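Local coordinates for protein glutamine cyclotransferase (PDB 3NOL) that converts N-terminal glutamine of peptides and proteins to pyroglutamate, releasing ammonia, as a calcium-binding bacterial glutaminyl cyclase of beta-propeller fold, at residues E128-T133 and L171-E176; T145-F150 and T161-A166. All coordinates share one frame; numbering follows the deposited sequence.

How the contacts relate
Both contacts lie in the same part of the beta-propeller, about 9 Å apart between centres, and contact 2 is nested along the chain inside the loop that contact 1 closes. Contact 1 is buried near the middle of the molecule, where 128-133 leads into a short strand and the segment 171-176 runs in to the calcium ion; its chemistry is an aromatic ring among oxygens, ordered water and metal. Contact 2 is farther out and partly buried, a hairpin held by backbone hydrogen bonds, with apolar side chains on one face, and threonines, a valine and a buried arginine on the other. The two touch directly: Leu-171 N probably donates to Val-164 O, and Leu-174 packs on Thr-145.

Contact 1: E128-T133 and L171-E176; sequences EGWGLT and LPELNE. With CA (calcium ion), chain B.
Trp-130 brings its six-membered ring against Glu-173, Leu-174 and Asn-175, and makes the largest single contribution of any residue to the surface buried here. Its CE3 lies 3.5 Å from Asn-175 OD1, the amide and ring planes being turned 58° apart, while Leu-174 O reaches the same carbon obliquely. With its CG turned away from the backbone N (chi1 -153°), Asn-175 lays its amide toward the indole; Asn-175 ND2 is hydrogen-bonded to a glycerol probably taken up from the crystallisation liquor. At the far end of the ring, CH2 meets Glu-173 OE1 at 3.7 Å.

The indole is also gripped from its own segment: Trp-130 NE1 donates to Glu-128 OE1 over 2.9 Å, nearly straight and in the ring plane. Replacing Trp-130 with alanine would probably open a gap beside the Asn-175 amide and leave Glu-128 OE1 without the indole N-H.

Nearer the metal the backbones close in. Gly-131 CA is 3.4 Å from Asn-175 O in a CA-H...O contact, and a CB on this side would clash with that oxygen, so glycine suits the position.

Water and metal complete the junction. One water bridges Leu-132 N and Glu-176 OE2, and a second links Leu-132 O to the calcium ion. Glu-176 is bidentate, with both OE1 and OE2 at 2.5 Å from the calcium ion, a carboxylate well matched to a hard cation. Phe-48, Leu-177, Glu-178 and Ile-230 complete the protein ligands of this calcium site, which lies at the centre of the beta-propeller.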
ATOM      1  N   GLU A 128       7.133  -7.758  12.363  1.00 10.26           N
ATOM      2  CA  GLU A 128       7.067  -6.434  11.725  1.00 10.59           C
ATOM      3  C   GLU A 128       5.759  -6.267  10.954  1.00  9.78           C
ATOM      4  O   GLU A 128       5.011  -7.227  10.778  1.00  9.80           O
ATOM      5  CB  GLU A 128       8.256  -6.203  10.786  1.00 11.29           C
ATOM      6  CG  GLU A 128       9.582  -6.061  11.556  1.00 12.35           C
ATOM      7  CD  GLU A 128      10.732  -5.533  10.706  1.00 13.67           C
ATOM      8  OE1 GLU A 128      10.628  -5.494   9.451  1.00 16.39           O
ATOM      9  OE2 GLU A 128      11.754  -5.125  11.313  1.00 16.58           O
ATOM     10  N   GLY A 129       5.478  -5.022  10.575  1.00  9.63           N
ATOM     11  CA  GLY A 129       4.275  -4.678   9.841  1.00  9.43           C
ATOM     12  C   GLY A 129       4.668  -3.707   8.738  1.00  8.42           C
ATOM     13  O   GLY A 129       5.189  -2.605   9.004  1.00  8.89           O
ATOM     14  N   TRP A 130       4.452  -4.140   7.493  1.00  7.15           N
ATOM     15  CA  TRP A 130       4.811  -3.332   6.331  1.00  6.93           C
ATOM     16  C   TRP A 130       3.522  -2.838   5.656  1.00  6.49           C
ATOM     17  O   TRP A 130       3.011  -1.798   6.044  1.00  6.35           O
ATOM     18  CB  TRP A 130       5.726  -4.105   5.354  1.00  6.92           C
ATOM     19  CG  TRP A 130       7.142  -4.366   5.867  1.00  6.99           C
ATOM     20  CD1 TRP A 130       7.558  -4.506   7.179  1.00  7.15           C
ATOM     21  CD2 TRP A 130       8.309  -4.533   5.062  1.00  7.17           C
ATOM     22  NE1 TRP A 130       8.919  -4.741   7.223  1.00  7.61           N
ATOM     23  CE2 TRP A 130       9.398  -4.767   5.936  1.00  7.14           C
ATOM     24  CE3 TRP A 130       8.547  -4.500   3.674  1.00  7.12           C
ATOM     25  CZ2 TRP A 130      10.703  -4.966   5.464  1.00  6.53           C
ATOM     26  CZ3 TRP A 130       9.861  -4.713   3.210  1.00  8.16           C
ATOM     27  CH2 TRP A 130      10.914  -4.930   4.114  1.00  6.67           C
ATOM     28  N   GLY A 131       2.989  -3.582   4.681  1.00  5.73           N
ATOM     29  CA  GLY A 131       1.744  -3.178   4.007  1.00  5.55           C
ATOM     30  C   GLY A 131       0.475  -3.705   4.679  1.00  5.52           C
ATOM     31  O   GLY A 131       0.512  -4.714   5.383  1.00  5.64           O
ATOM     32  N   LEU A 132      -0.647  -3.005   4.458  1.00  5.76           N
ATOM     33  CA  LEU A 132      -1.927  -3.413   5.010  1.00  5.51           C
ATOM     34  C   LEU A 132      -3.049  -3.068   4.028  1.00  5.32           C
ATOM     35  O   LEU A 132      -3.062  -1.997   3.456  1.00  5.14           O
ATOM     36  CB  LEU A 132      -2.168  -2.748   6.360  1.00  5.83           C
ATOM     37  CG  LEU A 132      -3.399  -3.163   7.155  1.00  6.21           C
ATOM     38  CD1 LEU A 132      -3.250  -4.627   7.652  1.00  5.76           C
ATOM     39  CD2 LEU A 132      -3.607  -2.184   8.346  1.00  5.55           C
ATOM     40  N   THR A 133      -3.957  -4.011   3.835  1.00  5.74           N
ATOM     41  CA  THR A 133      -5.169  -3.782   3.028  1.00  6.37           C
ATOM     42  C   THR A 133      -6.292  -4.634   3.666  1.00  6.70           C
ATOM     43  O   THR A 133      -6.119  -5.166   4.786  1.00  6.72           O
ATOM     44  CB  THR A 133      -4.934  -4.095   1.490  1.00  6.62           C
ATOM     45  OG1 THR A 133      -6.076  -3.685   0.713  1.00  5.42           O
ATOM     46  CG2 THR A 133      -4.658  -5.599   1.259  1.00  7.96           C
ATOM     47  N   LEU A 171       8.654 -15.805  -2.152  1.00  8.13           N
ATOM     48  CA  LEU A 171       8.903 -14.465  -2.667  1.00  7.82           C
ATOM     49  C   LEU A 171       8.908 -13.482  -1.491  1.00  7.59           C
ATOM     50  O   LEU A 171       7.839 -13.144  -0.940  1.00  7.97           O
ATOM     51  CB  LEU A 171       7.816 -14.065  -3.684  1.00  7.62           C
ATOM     52  CG  LEU A 171       7.947 -12.649  -4.277  1.00  8.35           C
ATOM     53  CD1 LEU A 171       9.272 -12.419  -5.066  1.00  8.43           C
ATOM     54  CD2 LEU A 171       6.720 -12.307  -5.151  1.00  8.34           C
ATOM     55  N   PRO A 172      10.110 -13.069  -1.065  1.00  7.79           N
ATOM     56  CA  PRO A 172      10.190 -12.121   0.041  1.00  7.40           C
ATOM     57  C   PRO A 172      10.064 -10.655  -0.415  1.00  6.88           C
ATOM     58  O   PRO A 172       9.946 -10.364  -1.631  1.00  7.80           O
ATOM     59  CB  PRO A 172      11.595 -12.377   0.583  1.00  7.28           C
ATOM     60  CG  PRO A 172      12.396 -12.614  -0.692  1.00  8.38           C
ATOM     61  CD  PRO A 172      11.459 -13.475  -1.532  1.00  7.72           C
ATOM     62  N   GLU A 173      10.119  -9.753   0.572  1.00  7.37           N
ATOM     63  CA  GLU A 173      10.131  -8.301   0.391  1.00  6.73           C
ATOM     64  C   GLU A 173       8.762  -7.727  -0.004  1.00  6.46           C
ATOM     65  O   GLU A 173       8.682  -6.620  -0.536  1.00  6.44           O
ATOM     66  CB  GLU A 173      11.231  -7.820  -0.573  1.00  7.92           C
ATOM     67  CG  GLU A 173      12.617  -8.411  -0.262  1.00  9.56           C
ATOM     68  CD  GLU A 173      13.038  -8.166   1.184  1.00 11.47           C
ATOM     69  OE1 GLU A 173      12.785  -7.069   1.709  1.00 14.10           O
ATOM     70  OE2 GLU A 173      13.623  -9.087   1.802  1.00 17.24           O
ATOM     71  N   LEU A 174       7.701  -8.479   0.278  1.00  5.72           N
ATOM     72  CA  LEU A 174       6.335  -7.958   0.067  1.00  5.53           C
ATOM     73  C   LEU A 174       6.084  -6.708   0.926  1.00  5.46           C
ATOM     74  O   LEU A 174       6.283  -6.726   2.145  1.00  5.62           O
ATOM     75  CB  LEU A 174       5.295  -9.038   0.397  1.00  5.71           C
ATOM     76  CG  LEU A 174       5.491 -10.389  -0.326  1.00  6.08           C
ATOM     77  CD1 LEU A 174       4.348 -11.330   0.141  1.00  9.62           C
ATOM     78  CD2 LEU A 174       5.548 -10.228  -1.858  1.00  7.17           C
ATOM     79  N   ASN A 175       5.639  -5.627   0.282  1.00  4.90           N
ATOM     80  CA  ASN A 175       5.517  -4.336   0.965  1.00  5.38           C
ATOM     81  C   ASN A 175       4.074  -3.802   0.840  1.00  4.86           C
ATOM     82  O   ASN A 175       3.152  -4.523   1.236  1.00  5.32           O
ATOM     83  CB  ASN A 175       6.552  -3.350   0.407  1.00  6.12           C
ATOM     84  CG  ASN A 175       6.948  -2.274   1.424  1.00  7.22           C
ATOM     85  OD1 ASN A 175       6.300  -2.103   2.475  1.00  8.16           O
ATOM     86  ND2 ASN A 175       8.014  -1.535   1.108  1.00  6.25           N
ATOM     87  N   GLU A 176       3.862  -2.587   0.290  1.00  5.08           N
ATOM     88  CA  GLU A 176       2.479  -2.030   0.224  1.00  5.29           C
ATOM     89  C   GLU A 176       1.526  -2.999  -0.498  1.00  5.50           C
ATOM     90  O   GLU A 176       1.902  -3.631  -1.494  1.00  5.56           O
ATOM     91  CB  GLU A 176       2.443  -0.609  -0.387  1.00  4.94           C
ATOM     92  CG  GLU A 176       1.570   0.372   0.372  1.00  5.49           C
ATOM     93  CD  GLU A 176       0.067   0.272   0.020  1.00  5.72           C
ATOM     94  OE1 GLU A 176      -0.270   0.109  -1.181  1.00  4.36           O
ATOM     95  OE2 GLU A 176      -0.768   0.419   0.951  1.00  4.47           O
TER
HETATM   96 CA    CA B 263      -2.734   0.044  -0.602  1.00  5.77          CA
HETATM   97  O   HOH W   1      -0.858  -0.193   3.564  1.00  5.69           O
HETATM   98  O   HOH W   2      -3.885  -0.235   1.479  1.00  6.17           O

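Contact 2: T145-F150 and T161-A166; sequences TPVLRF and TITVTA
Phe-150 turns an edge, not a face, to Ile-162: CG1 of the isoleucine lies in the ring plane, and its CD1 sits 3.8 Å from Phe-150 CE2. Arg-160 makes a cation-pi interaction with the same ring. Ile-162 holds CG1 between its backbone N and carbonyl carbon (chi1 68°), a setting that lets one branch touch both the phenyl edge and, at 4.0 Å, Leu-148 CB. Farther along this face Leu-148 CD1 packs on Val-164 CG2, and Leu-174 touches both residues, so Leu-148, Val-164 and Leu-174 form an apolar cluster on this face.

On the other face stand Val-147, Arg-149, Thr-161 and Thr-163. Val-147 CG1 presses on Thr-161 CG2 at 3.3 Å, tighter than usual for two carbons. The aliphatic part of Arg-149 runs beside Thr-161, both pointing the same way, while its guanidinium group continues to a salt bridge with Asp-143 and a hydrogen bond to Asp-126 O.

The backbones pair antiparallel. Leu-148 and Ile-162 form a hydrogen-bonded pair, with Ile-162 N to Leu-148 O at 3.0 Å and Leu-148 N to Ile-162 O at 2.9 Å, and a non-hydrogen-bonded pair lies on either side of them. Beyond these, Val-164 N donates to Pro-146 O at 2.7 Å, tilted 28° from the carbonyl plane. Proline, lacking an N-H, suits the residue just before the strand, where an ST turn forms as Val-147 N donates to Thr-145 OG1.

Taken together, the main-chain bonds set the register of this hairpin within a propeller sheet, while side-chain chemistry distinguishes its faces: one is apolar and meets Leu-174, whereas the other mixes Val-147 and the exposed Thr-161 and Thr-163 with a buried Arg-149 whose charge is met by Asp-143.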
ATOM      1  N   THR A 145       8.568 -10.205   4.493  1.00  4.99           N
ATOM      2  CA  THR A 145       8.836 -11.627   4.273  1.00  5.74           C
ATOM      3  C   THR A 145       7.865 -12.206   3.225  1.00  5.22           C
ATOM      4  O   THR A 145       7.005 -11.489   2.719  1.00  6.29           O
ATOM      5  CB  THR A 145       8.731 -12.446   5.585  1.00  5.26           C
ATOM      6  OG1 THR A 145       7.354 -12.690   5.885  1.00  5.78           O
ATOM      7  CG2 THR A 145       9.419 -11.701   6.767  1.00  7.27           C
ATOM      8  N   PRO A 146       7.994 -13.500   2.881  1.00  5.35           N
ATOM      9  CA  PRO A 146       6.960 -14.122   2.013  1.00  5.64           C
ATOM     10  C   PRO A 146       5.591 -14.338   2.669  1.00  6.11           C
ATOM     11  O   PRO A 146       4.639 -14.757   1.995  1.00  6.32           O
ATOM     12  CB  PRO A 146       7.567 -15.496   1.661  1.00  6.16           C
ATOM     13  CG  PRO A 146       9.031 -15.325   1.867  1.00  6.02           C
ATOM     14  CD  PRO A 146       9.109 -14.437   3.118  1.00  5.42           C
ATOM     15  N   VAL A 147       5.507 -14.082   3.966  1.00  6.35           N
ATOM     16  CA  VAL A 147       4.324 -14.503   4.738  1.00  6.55           C
ATOM     17  C   VAL A 147       3.305 -13.362   4.819  1.00  7.14           C
ATOM     18  O   VAL A 147       3.658 -12.239   5.241  1.00  7.25           O
ATOM     19  CB  VAL A 147       4.708 -14.957   6.146  1.00  7.06           C
ATOM     20  CG1 VAL A 147       3.437 -15.348   6.938  1.00  5.95           C
ATOM     21  CG2 VAL A 147       5.692 -16.125   6.101  1.00  6.74           C
ATOM     22  N   LEU A 148       2.067 -13.650   4.410  1.00  6.19           N
ATOM     23  CA  LEU A 148       0.932 -12.731   4.612  1.00  6.68           C
ATOM     24  C   LEU A 148       0.018 -13.260   5.725  1.00  7.04           C
ATOM     25  O   LEU A 148      -0.214 -14.472   5.831  1.00  6.59           O
ATOM     26  CB  LEU A 148       0.103 -12.579   3.327  1.00  7.27           C
ATOM     27  CG  LEU A 148       0.766 -11.959   2.088  1.00  7.50           C
ATOM     28  CD1 LEU A 148      -0.214 -11.957   0.891  1.00  7.33           C
ATOM     29  CD2 LEU A 148       1.217 -10.525   2.431  1.00  7.30           C
ATOM     30  N   ARG A 149      -0.517 -12.348   6.529  1.00  7.25           N
ATOM     31  CA  ARG A 149      -1.416 -12.705   7.623  1.00  7.15           C
ATOM     32  C   ARG A 149      -2.759 -12.051   7.421  1.00  7.72           C
ATOM     33  O   ARG A 149      -2.831 -10.839   7.119  1.00  7.48           O
ATOM     34  CB  ARG A 149      -0.836 -12.246   8.955  1.00  7.26           C
ATOM     35  CG  ARG A 149       0.316 -13.086   9.419  1.00  9.78           C
ATOM     36  CD  ARG A 149       0.985 -12.402  10.608  1.00 10.54           C
ATOM     37  NE  ARG A 149       2.067 -11.497  10.213  1.00 13.04           N
ATOM     38  CZ  ARG A 149       2.703 -10.669  11.047  1.00 11.41           C
ATOM     39  NH1 ARG A 149       3.703  -9.925  10.600  1.00 10.65           N
ATOM     40  NH2 ARG A 149       2.341 -10.591  12.330  1.00 11.28           N
ATOM     41  N   PHE A 150      -3.804 -12.859   7.581  1.00  6.80           N
ATOM     42  CA  PHE A 150      -5.186 -12.391   7.520  1.00  6.86           C
ATOM     43  C   PHE A 150      -5.644 -12.200   8.949  1.00  7.52           C
ATOM     44  O   PHE A 150      -5.704 -13.186   9.707  1.00  7.51           O
ATOM     45  CB  PHE A 150      -6.083 -13.424   6.835  1.00  7.67           C
ATOM     46  CG  PHE A 150      -5.801 -13.614   5.373  1.00  7.52           C
ATOM     47  CD1 PHE A 150      -6.706 -13.136   4.411  1.00  8.52           C
ATOM     48  CD2 PHE A 150      -4.649 -14.285   4.946  1.00  8.79           C
ATOM     49  CE1 PHE A 150      -6.463 -13.324   3.041  1.00 10.73           C
ATOM     50  CE2 PHE A 150      -4.384 -14.461   3.583  1.00 10.03           C
ATOM     51  CZ  PHE A 150      -5.289 -13.992   2.624  1.00  8.78           C
ATOM     52  N   THR A 161      -2.718 -17.719   7.759  1.00 10.30           N
ATOM     53  CA  THR A 161      -1.359 -17.301   7.435  1.00 10.12           C
ATOM     54  C   THR A 161      -0.967 -18.071   6.190  1.00 10.43           C
ATOM     55  O   THR A 161      -1.119 -19.315   6.141  1.00 10.84           O
ATOM     56  CB  THR A 161      -0.406 -17.603   8.620  1.00 10.37           C
ATOM     57  OG1 THR A 161      -0.872 -16.931   9.801  1.00 11.38           O
ATOM     58  CG2 THR A 161       1.015 -17.180   8.330  1.00 12.07           C
ATOM     59  N   ILE A 162      -0.494 -17.350   5.169  1.00  9.28           N
ATOM     60  CA  ILE A 162      -0.083 -17.995   3.914  1.00  9.28           C
ATOM     61  C   ILE A 162       1.322 -17.549   3.516  1.00  9.10           C
ATOM     62  O   ILE A 162       1.764 -16.471   3.903  1.00  9.57           O
ATOM     63  CB  ILE A 162      -1.086 -17.742   2.748  1.00  9.87           C
ATOM     64  CG1 ILE A 162      -1.087 -16.264   2.322  1.00  9.31           C
ATOM     65  CG2 ILE A 162      -2.493 -18.273   3.134  1.00  9.81           C
ATOM     66  CD1 ILE A 162      -1.979 -15.929   1.092  1.00 11.78           C
ATOM     67  N   THR A 163       2.000 -18.398   2.744  1.00  8.07           N
ATOM     68  CA  THR A 163       3.346 -18.119   2.277  1.00  7.13           C
ATOM     69  C   THR A 163       3.263 -17.881   0.778  1.00  7.48           C
ATOM     70  O   THR A 163       2.738 -18.725   0.022  1.00  8.46           O
ATOM     71  CB  THR A 163       4.321 -19.274   2.618  1.00  7.27           C
ATOM     72  OG1 THR A 163       4.357 -19.464   4.048  1.00  6.65           O
ATOM     73  CG2 THR A 163       5.736 -18.965   2.138  1.00  7.68           C
ATOM     74  N   VAL A 164       3.779 -16.737   0.354  1.00  7.22           N
ATOM     75  CA  VAL A 164       3.675 -16.341  -1.052  1.00  7.11           C
ATOM     76  C   VAL A 164       4.815 -16.933  -1.866  1.00  7.20           C
ATOM     77  O   VAL A 164       5.977 -16.887  -1.444  1.00  6.08           O
ATOM     78  CB  VAL A 164       3.575 -14.797  -1.232  1.00  7.44           C
ATOM     79  CG1 VAL A 164       3.526 -14.432  -2.709  1.00  7.46           C
ATOM     80  CG2 VAL A 164       2.333 -14.258  -0.483  1.00  7.29           C
ATOM     81  N   THR A 165       4.460 -17.478  -3.031  1.00  6.94           N
ATOM     82  CA  THR A 165       5.445 -18.123  -3.905  1.00  8.17           C
ATOM     83  C   THR A 165       5.297 -17.655  -5.350  1.00  8.40           C
ATOM     84  O   THR A 165       4.183 -17.373  -5.809  1.00  7.98           O
ATOM     85  CB  THR A 165       5.385 -19.677  -3.846  1.00  8.73           C
ATOM     86  OG1 THR A 165       4.118 -20.145  -4.336  1.00  8.58           O
ATOM     87  CG2 THR A 165       5.653 -20.209  -2.400  1.00  8.07           C
ATOM     88  N   ALA A 166       6.429 -17.546  -6.040  1.00  8.88           N
ATOM     89  CA  ALA A 166       6.434 -17.289  -7.481  1.00  9.53           C
ATOM     90  C   ALA A 166       7.311 -18.368  -8.093  1.00 10.35           C
ATOM     91  O   ALA A 166       8.448 -18.578  -7.627  1.00 10.37           O
ATOM     92  CB  ALA A 166       6.979 -15.887  -7.788  1.00  9.72           C
TER